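Local atomic coordinates of putative cell adhesion protein (Bacteroides thetaiotaomicron, PDB entry 4DGU), a protein that probably serves in cell adhesion as a fimbrillin-like protein related to pilus subunits of the human microbiome, and binds zinc ions. Residues A81-L86 and G104-F109; V132-E137 and V178-E183. All blocks are in the same frame, centred on the assembly; numbering follows the deposited sequence.

Contact 1. Residues A81-L86 and G104-F109. With ZN (zinc ion), chain D.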
ATOM      1  N   ALA A  81      -7.019  32.671  -6.428  1.00 41.29           N
ATOM      2  CA  ALA A  81      -8.138  32.631  -7.355  1.00 41.57           C
ATOM      3  C   ALA A  81      -9.023  31.409  -7.159  1.00 47.47           C
ATOM      4  O   ALA A  81      -8.521  30.315  -6.898  1.00 48.39           O
ATOM      5  CB  ALA A  81      -7.624  32.673  -8.791  1.00 42.27           C
ATOM      6  N   HIS A  82     -10.338  31.596  -7.326  1.00 44.33           N
ATOM      7  CA  HIS A  82     -11.350  30.540  -7.278  1.00 42.99           C
ATOM      8  C   HIS A  82     -11.986  30.355  -8.640  1.00 45.68           C
ATOM      9  O   HIS A  82     -12.287  31.333  -9.315  1.00 44.79           O
ATOM     10  CB  HIS A  82     -12.449  30.851  -6.243  1.00 44.00           C
ATOM     11  CG  HIS A  82     -12.003  30.745  -4.821  1.00 46.48           C
ATOM     12  ND1 HIS A  82     -12.113  29.561  -4.109  1.00 47.51           N
ATOM     13  CD2 HIS A  82     -11.461  31.693  -4.020  1.00 48.76           C
ATOM     14  CE1 HIS A  82     -11.639  29.823  -2.900  1.00 47.61           C
ATOM     15  NE2 HIS A  82     -11.228  31.091  -2.800  1.00 48.30           N
ATOM     16  N   TYR A  83     -12.173  29.093  -9.042  1.00 43.58           N
ATOM     17  CA  TYR A  83     -12.874  28.712 -10.255  1.00 44.57           C
ATOM     18  C   TYR A  83     -13.790  27.534  -9.946  1.00 49.65           C
ATOM     19  O   TYR A  83     -13.312  26.517  -9.478  1.00 47.19           O
ATOM     20  CB  TYR A  83     -11.975  28.391 -11.463  1.00 45.48           C
ATOM     21  CG  TYR A  83     -12.832  28.082 -12.672  1.00 48.26           C
ATOM     22  CD1 TYR A  83     -13.492  29.101 -13.360  1.00 51.41           C
ATOM     23  CD2 TYR A  83     -13.101  26.763 -13.043  1.00 48.95           C
ATOM     24  CE1 TYR A  83     -14.364  28.817 -14.409  1.00 54.83           C
ATOM     25  CE2 TYR A  83     -13.978  26.466 -14.089  1.00 51.13           C
ATOM     26  CZ  TYR A  83     -14.599  27.498 -14.775  1.00 60.25           C
ATOM     27  OH  TYR A  83     -15.456  27.216 -15.809  1.00 62.85           O
ATOM     28  N   PRO A  84     -15.112  27.647 -10.197  1.00 49.80           N
ATOM     29  CA  PRO A  84     -15.849  28.821 -10.739  1.00 50.34           C
ATOM     30  C   PRO A  84     -15.812  30.039  -9.787  1.00 54.40           C
ATOM     31  O   PRO A  84     -15.442  29.890  -8.616  1.00 53.40           O
ATOM     32  CB  PRO A  84     -17.277  28.274 -10.911  1.00 52.96           C
ATOM     33  CG  PRO A  84     -17.144  26.768 -10.920  1.00 56.66           C
ATOM     34  CD  PRO A  84     -16.020  26.511  -9.955  1.00 51.56           C
ATOM     35  N   ALA A  85     -16.185  31.237 -10.279  1.00 51.72           N
ATOM     36  CA  ALA A  85     -16.199  32.480  -9.486  1.00 53.50           C
ATOM     37  C   ALA A  85     -17.119  32.380  -8.244  1.00 61.21           C
ATOM     38  O   ALA A  85     -18.109  31.649  -8.257  1.00 63.13           O
ATOM     39  CB  ALA A  85     -16.639  33.652 -10.353  1.00 55.48           C
ATOM     40  N   LEU A  86     -16.789  33.127  -7.184  1.00 58.69           N
ATOM     41  CA  LEU A  86     -17.563  33.172  -5.946  1.00 60.25           C
ATOM     42  C   LEU A  86     -18.798  34.047  -6.063  1.00 71.29           C
ATOM     43  O   LEU A  86     -18.871  34.909  -6.948  1.00 71.20           O
ATOM     44  CB  LEU A  86     -16.707  33.749  -4.804  1.00 59.05           C
ATOM     45  CG  LEU A  86     -15.352  33.136  -4.515  1.00 59.32           C
ATOM     46  CD1 LEU A  86     -14.595  33.995  -3.526  1.00 58.70           C
ATOM     47  CD2 LEU A  86     -15.489  31.714  -4.002  1.00 56.05           C
ATOM     48  N   GLY A 104     -20.488  17.574  -7.335  1.00 56.10           N
ATOM     49  CA  GLY A 104     -20.943  17.675  -8.715  1.00 56.67           C
ATOM     50  C   GLY A 104     -19.961  18.473  -9.547  1.00 57.95           C
ATOM     51  O   GLY A 104     -19.079  17.906 -10.194  1.00 57.03           O
ATOM     52  N   GLN A 105     -20.096  19.801  -9.496  1.00 53.39           N
ATOM     53  CA  GLN A 105     -19.249  20.755 -10.209  1.00 51.29           C
ATOM     54  C   GLN A 105     -17.884  20.830  -9.521  1.00 50.90           C
ATOM     55  O   GLN A 105     -17.807  20.935  -8.299  1.00 49.12           O
ATOM     56  CB  GLN A 105     -19.958  22.139 -10.277  1.00 53.72           C
ATOM     57  CG  GLN A 105     -19.126  23.367 -10.724  1.00 57.46           C
ATOM     58  CD  GLN A 105     -18.558  23.289 -12.130  1.00 71.52           C
ATOM     59  OE1 GLN A 105     -17.351  23.447 -12.347  1.00 62.15           O
ATOM     60  NE2 GLN A 105     -19.401  23.035 -13.128  1.00 69.20           N
ATOM     61  N   GLU A 106     -16.811  20.762 -10.319  1.00 45.64           N
ATOM     62  CA  GLU A 106     -15.432  20.885  -9.842  1.00 43.37           C
ATOM     63  C   GLU A 106     -15.161  22.282  -9.260  1.00 47.49           C
ATOM     64  O   GLU A 106     -15.778  23.260  -9.705  1.00 47.73           O
ATOM     65  CB  GLU A 106     -14.428  20.624 -10.990  1.00 43.73           C
ATOM     66  CG  GLU A 106     -14.398  21.688 -12.083  1.00 46.63           C
ATOM     67  CD  GLU A 106     -13.474  21.444 -13.258  1.00 63.19           C
ATOM     68  OE1 GLU A 106     -12.562  20.589 -13.161  1.00 51.62           O
ATOM     69  OE2 GLU A 106     -13.670  22.124 -14.292  1.00 53.44           O
ATOM     70  N   HIS A 107     -14.227  22.363  -8.291  1.00 41.64           N
ATOM     71  CA  HIS A 107     -13.800  23.601  -7.669  1.00 41.05           C
ATOM     72  C   HIS A 107     -12.294  23.621  -7.618  1.00 44.02           C
ATOM     73  O   HIS A 107     -11.651  22.678  -7.129  1.00 40.77           O
ATOM     74  CB  HIS A 107     -14.426  23.783  -6.282  1.00 43.16           C
ATOM     75  CG  HIS A 107     -15.882  24.133  -6.355  1.00 48.09           C
ATOM     76  ND1 HIS A 107     -16.299  25.421  -6.694  1.00 50.81           N
ATOM     77  CD2 HIS A 107     -16.966  23.340  -6.220  1.00 49.05           C
ATOM     78  CE1 HIS A 107     -17.614  25.371  -6.716  1.00 51.05           C
ATOM     79  NE2 HIS A 107     -18.061  24.141  -6.440  1.00 51.15           N
ATOM     80  N   LEU A 108     -11.731  24.662  -8.222  1.00 44.43           N
ATOM     81  CA  LEU A 108     -10.293  24.865  -8.354  1.00 44.95           C
ATOM     82  C   LEU A 108      -9.862  26.130  -7.612  1.00 47.27           C
ATOM     83  O   LEU A 108     -10.608  27.118  -7.512  1.00 46.43           O
ATOM     84  CB  LEU A 108      -9.857  24.915  -9.848  1.00 45.77           C
ATOM     85  CG  LEU A 108     -10.702  24.098 -10.886  1.00 51.48           C
ATOM     86  CD1 LEU A 108     -10.299  24.436 -12.310  1.00 53.20           C
ATOM     87  CD2 LEU A 108     -10.552  22.633 -10.707  1.00 50.14           C
ATOM     88  N   PHE A 109      -8.662  26.056  -7.046  1.00 41.91           N
ATOM     89  CA  PHE A 109      -8.059  27.143  -6.304  1.00 40.28           C
ATOM     90  C   PHE A 109      -6.643  27.327  -6.794  1.00 44.12           C
ATOM     91  O   PHE A 109      -5.875  26.369  -6.829  1.00 45.13           O
ATOM     92  CB  PHE A 109      -8.118  26.893  -4.786  1.00 40.84           C
ATOM     93  CG  PHE A 109      -7.593  28.054  -3.988  1.00 41.78           C
ATOM     94  CD1 PHE A 109      -8.349  29.210  -3.836  1.00 43.68           C
ATOM     95  CD2 PHE A 109      -6.319  28.020  -3.434  1.00 42.64           C
ATOM     96  CE1 PHE A 109      -7.854  30.295  -3.126  1.00 45.00           C
ATOM     97  CE2 PHE A 109      -5.833  29.101  -2.715  1.00 45.23           C
ATOM     98  CZ  PHE A 109      -6.610  30.226  -2.555  1.00 44.32           C
TER
HETATM   99 ZN    ZN D 302     -20.129  23.514  -6.506  1.00 68.49          ZN
HETATM  100  O   HOH W   1     -12.726  27.022  -5.468  1.00 38.19           O
HETATM  101  O   HOH W   2     -14.871  27.882  -6.773  1.00 42.80           O
HETATM  102  O   HOH W   3     -20.097  21.326  -6.987  1.00 61.27           O
HETATM  103  O   HOH W   4     -20.965  23.827  -4.404  1.00 56.81           O

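Contact 2. Residues V132-E137 and V178-E183. With ZN (zinc ion), chain E.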
ATOM      1  N   VAL A 132     -14.340  11.827 -10.869  1.00 42.88           N
ATOM      2  CA  VAL A 132     -14.680  10.407 -10.925  1.00 42.95           C
ATOM      3  C   VAL A 132     -14.708   9.975 -12.394  1.00 47.66           C
ATOM      4  O   VAL A 132     -15.427  10.578 -13.199  1.00 46.37           O
ATOM      5  CB  VAL A 132     -16.027  10.079 -10.200  1.00 46.72           C
ATOM      6  CG1 VAL A 132     -16.238   8.566 -10.112  1.00 46.34           C
ATOM      7  CG2 VAL A 132     -16.083  10.711  -8.810  1.00 45.87           C
ATOM      8  N   ILE A 133     -13.924   8.939 -12.735  1.00 46.01           N
ATOM      9  CA  ILE A 133     -13.903   8.410 -14.102  1.00 46.60           C
ATOM     10  C   ILE A 133     -14.389   6.972 -14.111  1.00 48.48           C
ATOM     11  O   ILE A 133     -14.021   6.191 -13.237  1.00 47.46           O
ATOM     12  CB  ILE A 133     -12.529   8.559 -14.816  1.00 49.60           C
ATOM     13  CG1 ILE A 133     -11.391   7.809 -14.087  1.00 49.59           C
ATOM     14  CG2 ILE A 133     -12.184  10.046 -15.011  1.00 51.79           C
ATOM     15  CD1 ILE A 133     -10.127   7.703 -14.888  1.00 61.82           C
ATOM     16  N   ILE A 134     -15.215   6.633 -15.102  1.00 45.54           N
ATOM     17  CA  ILE A 134     -15.737   5.274 -15.309  1.00 45.04           C
ATOM     18  C   ILE A 134     -14.910   4.612 -16.396  1.00 48.52           C
ATOM     19  O   ILE A 134     -14.843   5.101 -17.534  1.00 46.78           O
ATOM     20  CB  ILE A 134     -17.266   5.173 -15.636  1.00 48.50           C
ATOM     21  CG1 ILE A 134     -18.118   6.095 -14.735  1.00 48.04           C
ATOM     22  CG2 ILE A 134     -17.754   3.688 -15.556  1.00 46.34           C
ATOM     23  CD1 ILE A 134     -19.578   6.299 -15.261  1.00 53.04           C
ATOM     24  N   LEU A 135     -14.294   3.484 -16.042  1.00 45.87           N
ATOM     25  CA  LEU A 135     -13.450   2.744 -16.977  1.00 46.12           C
ATOM     26  C   LEU A 135     -13.932   1.321 -17.149  1.00 52.16           C
ATOM     27  O   LEU A 135     -14.519   0.734 -16.228  1.00 52.50           O
ATOM     28  CB  LEU A 135     -11.968   2.746 -16.507  1.00 44.14           C
ATOM     29  CG  LEU A 135     -11.381   4.085 -16.066  1.00 47.10           C
ATOM     30  CD1 LEU A 135     -10.180   3.881 -15.179  1.00 46.33           C
ATOM     31  CD2 LEU A 135     -11.075   4.974 -17.246  1.00 46.08           C
ATOM     32  N   ASP A 136     -13.657   0.749 -18.325  1.00 50.12           N
ATOM     33  CA  ASP A 136     -13.956  -0.655 -18.575  1.00 50.77           C
ATOM     34  C   ASP A 136     -12.808  -1.497 -17.947  1.00 54.53           C
ATOM     35  O   ASP A 136     -11.926  -0.940 -17.292  1.00 51.71           O
ATOM     36  CB  ASP A 136     -14.161  -0.918 -20.096  1.00 54.27           C
ATOM     37  CG  ASP A 136     -12.955  -0.766 -21.017  1.00 65.92           C
ATOM     38  OD1 ASP A 136     -11.806  -0.760 -20.511  1.00 65.96           O
ATOM     39  OD2 ASP A 136     -13.155  -0.710 -22.247  1.00 75.21           O
ATOM     40  N   GLU A 137     -12.798  -2.809 -18.186  1.00 55.39           N
ATOM     41  CA  GLU A 137     -11.806  -3.770 -17.677  1.00 54.99           C
ATOM     42  C   GLU A 137     -10.357  -3.434 -18.087  1.00 61.26           C
ATOM     43  O   GLU A 137      -9.419  -3.797 -17.366  1.00 61.39           O
ATOM     44  CB  GLU A 137     -12.157  -5.151 -18.212  1.00 57.33           C
ATOM     45  CG  GLU A 137     -11.682  -6.289 -17.348  1.00 67.90           C
ATOM     46  CD  GLU A 137     -12.141  -7.657 -17.814  1.00 92.58           C
ATOM     47  OE1 GLU A 137     -13.334  -7.824 -18.165  1.00 87.46           O
ATOM     48  OE2 GLU A 137     -11.296  -8.580 -17.791  1.00 94.55           O
ATOM     49  N   VAL A 178     -22.784   9.159 -11.815  1.00 58.09           N
ATOM     50  CA  VAL A 178     -21.470   9.441 -12.392  1.00 56.42           C
ATOM     51  C   VAL A 178     -21.605   9.561 -13.911  1.00 61.75           C
ATOM     52  O   VAL A 178     -22.170   8.696 -14.573  1.00 63.23           O
ATOM     53  CB  VAL A 178     -20.402   8.390 -11.955  1.00 57.35           C
ATOM     54  CG1 VAL A 178     -19.006   8.739 -12.483  1.00 55.68           C
ATOM     55  CG2 VAL A 178     -20.348   8.274 -10.446  1.00 55.98           C
ATOM     56  N   LYS A 179     -21.105  10.663 -14.448  1.00 58.28           N
ATOM     57  CA  LYS A 179     -21.105  10.941 -15.881  1.00 58.92           C
ATOM     58  C   LYS A 179     -19.965  10.197 -16.582  1.00 63.30           C
ATOM     59  O   LYS A 179     -18.879  10.021 -16.008  1.00 61.38           O
ATOM     60  CB  LYS A 179     -20.947  12.461 -16.131  1.00 60.70           C
ATOM     61  CG  LYS A 179     -21.980  13.315 -15.413  1.00 65.92           C
ATOM     62  CD  LYS A 179     -22.617  14.318 -16.366  1.00 77.18           C
ATOM     63  CE  LYS A 179     -23.767  15.053 -15.717  1.00 87.94           C
ATOM     64  NZ  LYS A 179     -24.671  15.680 -16.726  1.00 97.79           N
ATOM     65  N   LYS A 180     -20.204   9.776 -17.830  1.00 61.02           N
ATOM     66  CA  LYS A 180     -19.184   9.150 -18.660  1.00 59.77           C
ATOM     67  C   LYS A 180     -18.299  10.268 -19.257  1.00 64.92           C
ATOM     68  O   LYS A 180     -18.731  11.428 -19.309  1.00 61.79           O
ATOM     69  CB  LYS A 180     -19.825   8.304 -19.769  1.00 62.88           C
ATOM     70  CG  LYS A 180     -20.545   7.032 -19.321  1.00 62.35           C
ATOM     71  CD  LYS A 180     -21.085   6.274 -20.530  1.00 72.86           C
ATOM     72  CE  LYS A 180     -22.162   7.034 -21.306  1.00 88.32           C
ATOM     73  NZ  LYS A 180     -22.562   6.336 -22.565  1.00 95.63           N
ATOM     74  N   VAL A 181     -17.092   9.915 -19.746  1.00 65.91           N
ATOM     75  CA  VAL A 181     -16.154  10.861 -20.389  1.00 67.39           C
ATOM     76  C   VAL A 181     -16.826  11.598 -21.580  1.00 75.22           C
ATOM     77  O   VAL A 181     -16.636  12.810 -21.728  1.00 75.53           O
ATOM     78  CB  VAL A 181     -14.880  10.089 -20.827  1.00 71.00           C
ATOM     79  CG1 VAL A 181     -14.027  10.906 -21.797  1.00 70.80           C
ATOM     80  CG2 VAL A 181     -14.067   9.646 -19.606  1.00 68.89           C
ATOM     81  N   SER A 182     -17.632  10.858 -22.387  1.00 73.93           N
ATOM     82  CA  SER A 182     -18.328  11.378 -23.558  1.00 76.45           C
ATOM     83  C   SER A 182     -19.374  12.443 -23.206  1.00 82.73           C
ATOM     84  O   SER A 182     -19.721  13.233 -24.094  1.00 85.59           O
ATOM     85  CB  SER A 182     -18.995  10.253 -24.339  1.00 81.53           C
ATOM     86  OG  SER A 182     -19.987   9.606 -23.561  1.00 91.80           O
ATOM     87  N   GLU A 183     -19.867  12.473 -21.928  1.00 77.20           N
ATOM     88  CA  GLU A 183     -20.880  13.431 -21.464  1.00 77.20           C
ATOM     89  C   GLU A 183     -20.277  14.852 -21.337  1.00 81.75           C
ATOM     90  O   GLU A 183     -21.028  15.831 -21.230  1.00 82.58           O
ATOM     91  CB  GLU A 183     -21.570  12.973 -20.170  1.00 77.60           C
ATOM     92  CG  GLU A 183     -22.500  11.777 -20.359  1.00 87.67           C
ATOM     93  CD  GLU A 183     -23.259  11.297 -19.123  1.00 96.12           C
ATOM     94  OE1 GLU A 183     -24.030  12.099 -18.546  1.00 85.13           O
ATOM     95  OE2 GLU A 183     -23.112  10.109 -18.749  1.00 76.79           O
TER
HETATM   96 ZN    ZN E 303     -11.805 -10.441 -17.208  1.00 71.23          ZN
HETATM   97  O   HOH W   5     -17.452  11.752 -14.437  1.00 37.28           O
HETATM   98  O   HOH W   6     -16.456   8.686 -16.516  1.00 47.10           O
HETATM   99  O   HOH W   7     -16.612   7.147 -19.288  1.00 49.42           O
HETATM  100  O   HOH W   8     -13.548 -10.730 -16.144  1.00 32.20           O

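Contact 1. Residues A81-L86 and G104-F109
His82 turns its CG anti to its own carbonyl carbon (chi1 -71°), whereas Phe109 opposite holds CG anti to the backbone N (chi1 -176°), and these two choices bring the rings together on one face of the sheet. Phe109 CD1 lies over a face of the imidazole, near its rim, 3.5 Å from His82 CE1, and the two rings meet obliquely. Leu86 CD2 packs on the other face of the same imidazole. Two polar partners further limit rotation of the ring: a water at its edge, in plane, joins His82 ND1 to Leu108 O, and His82 NE2 is hydrogen-bonded to the carbonyl of Leu160.

The residues form an antiparallel ladder, His82 with Phe109 as the non-hydrogen-bonded pair and Tyr83 with Leu108 as the hydrogen-bonded one. Leu108 N meets Tyr83 O at 2.7 Å, almost straight (173°), while Tyr83 N reaches Leu108 O at 2.9 Å. This joins strands 77-83 and 108-114 inside the large mixed sheet of the fimbrillin-like fold, with strand 45-50 beside the first and strand 120-135 beside the second. On the face opposite His82 and Phe109, Tyr83 and Leu108 run side by side, Tyr83 CD2 lying 3.7 Å from Leu108 CD1, and Ile40 touches both; the phenol OH ends on Glu44.

The strand ends at Tyr83, and Pro84 follows across a cis peptide bond. Its CD comes 3.4 Å from His107 ND1, the two side chains crossing at about a right angle. His107 ND1 donates to a water in the ring plane, which passes a bond on to Pro84 O; this is consistent with NE2, the other ring nitrogen, offering its lone pair to zinc, 2.2 Å away. Two waters also ligate this metal, one of them donating to Gln105 O.

Contact 2. Residues V132-E137 and V178-E183
Val132 and Ile134 lie across from Val178 and Lys180 on backbones too far apart to pair directly, Ile134 CA being 6.2 Å from Lys180 CA, with no hydrogen bond passing straight from one segment to the other. Val178 meets both strand residues with a single methyl. Its CG1, anti to the backbone N (chi1 -176°), touches Val132 CG1 at 3.6 Å, the side chains crossing at about a right angle, and touches Ile134 CG1 at the same distance. Beyond it, Ile134 CD1 extends to the backbone, 3.6 Å from Val178 O, and brushes Lys180 CG. Replacing Ile134 with an alanine removes both CG1 and CD1, which would probably leave Val178 CG1 with one partner fewer and open a gap beside Val178 O and Lys180 CG.

Water carries the polar part of the contact. One molecule donates to both Val132 O and Lys179 O; a second accepts from Ile134 N and donates to Lys179 O at 2.8 Å, giving that carbonyl two donors; a third links Ile134 O to Val181 N. The turn that follows is closed by Glu183, whose N bonds to Lys180 O and whose OE2 takes Lys180 N at 3.1 Å, from above the carboxylate plane.

Leu150 of strand 147-159, in the second sheet of the fimbrillin-like domain, touches both valines. Further along, Glu137 OE2 binds zinc at 2.0 Å together with Glu199 of a third subunit. Apolar contact and water-mediated bonding thus divide the work: the methyls meet directly, while backbone polar groups too far apart to pair across the contact are linked through water.

Overall arrangement
Contact 1 and contact 2 lie in series along the chain and both reach the same mixed sheet, in which strand 108-114 is the neighbour of strand 120-135. Their centres are 21 Å apart, and although their nearest atoms come within about 8 Å they do not touch. What joins them is shared framework: Phe109 and His107 form backbone hydrogen bonds with Lys126 and Met128 on the strand that carries Val132, while Gly104 and Val132 form backbone hydrogen bonds with the adjacent residues Asn188 and Thr187. Each contact supplies one protein ligand to a different zinc ion: His107 in contact 1, Glu137 in contact 2. The side chain of His107 is also about 11 Å from that of Glu155, which with Glu174 binds a further zinc.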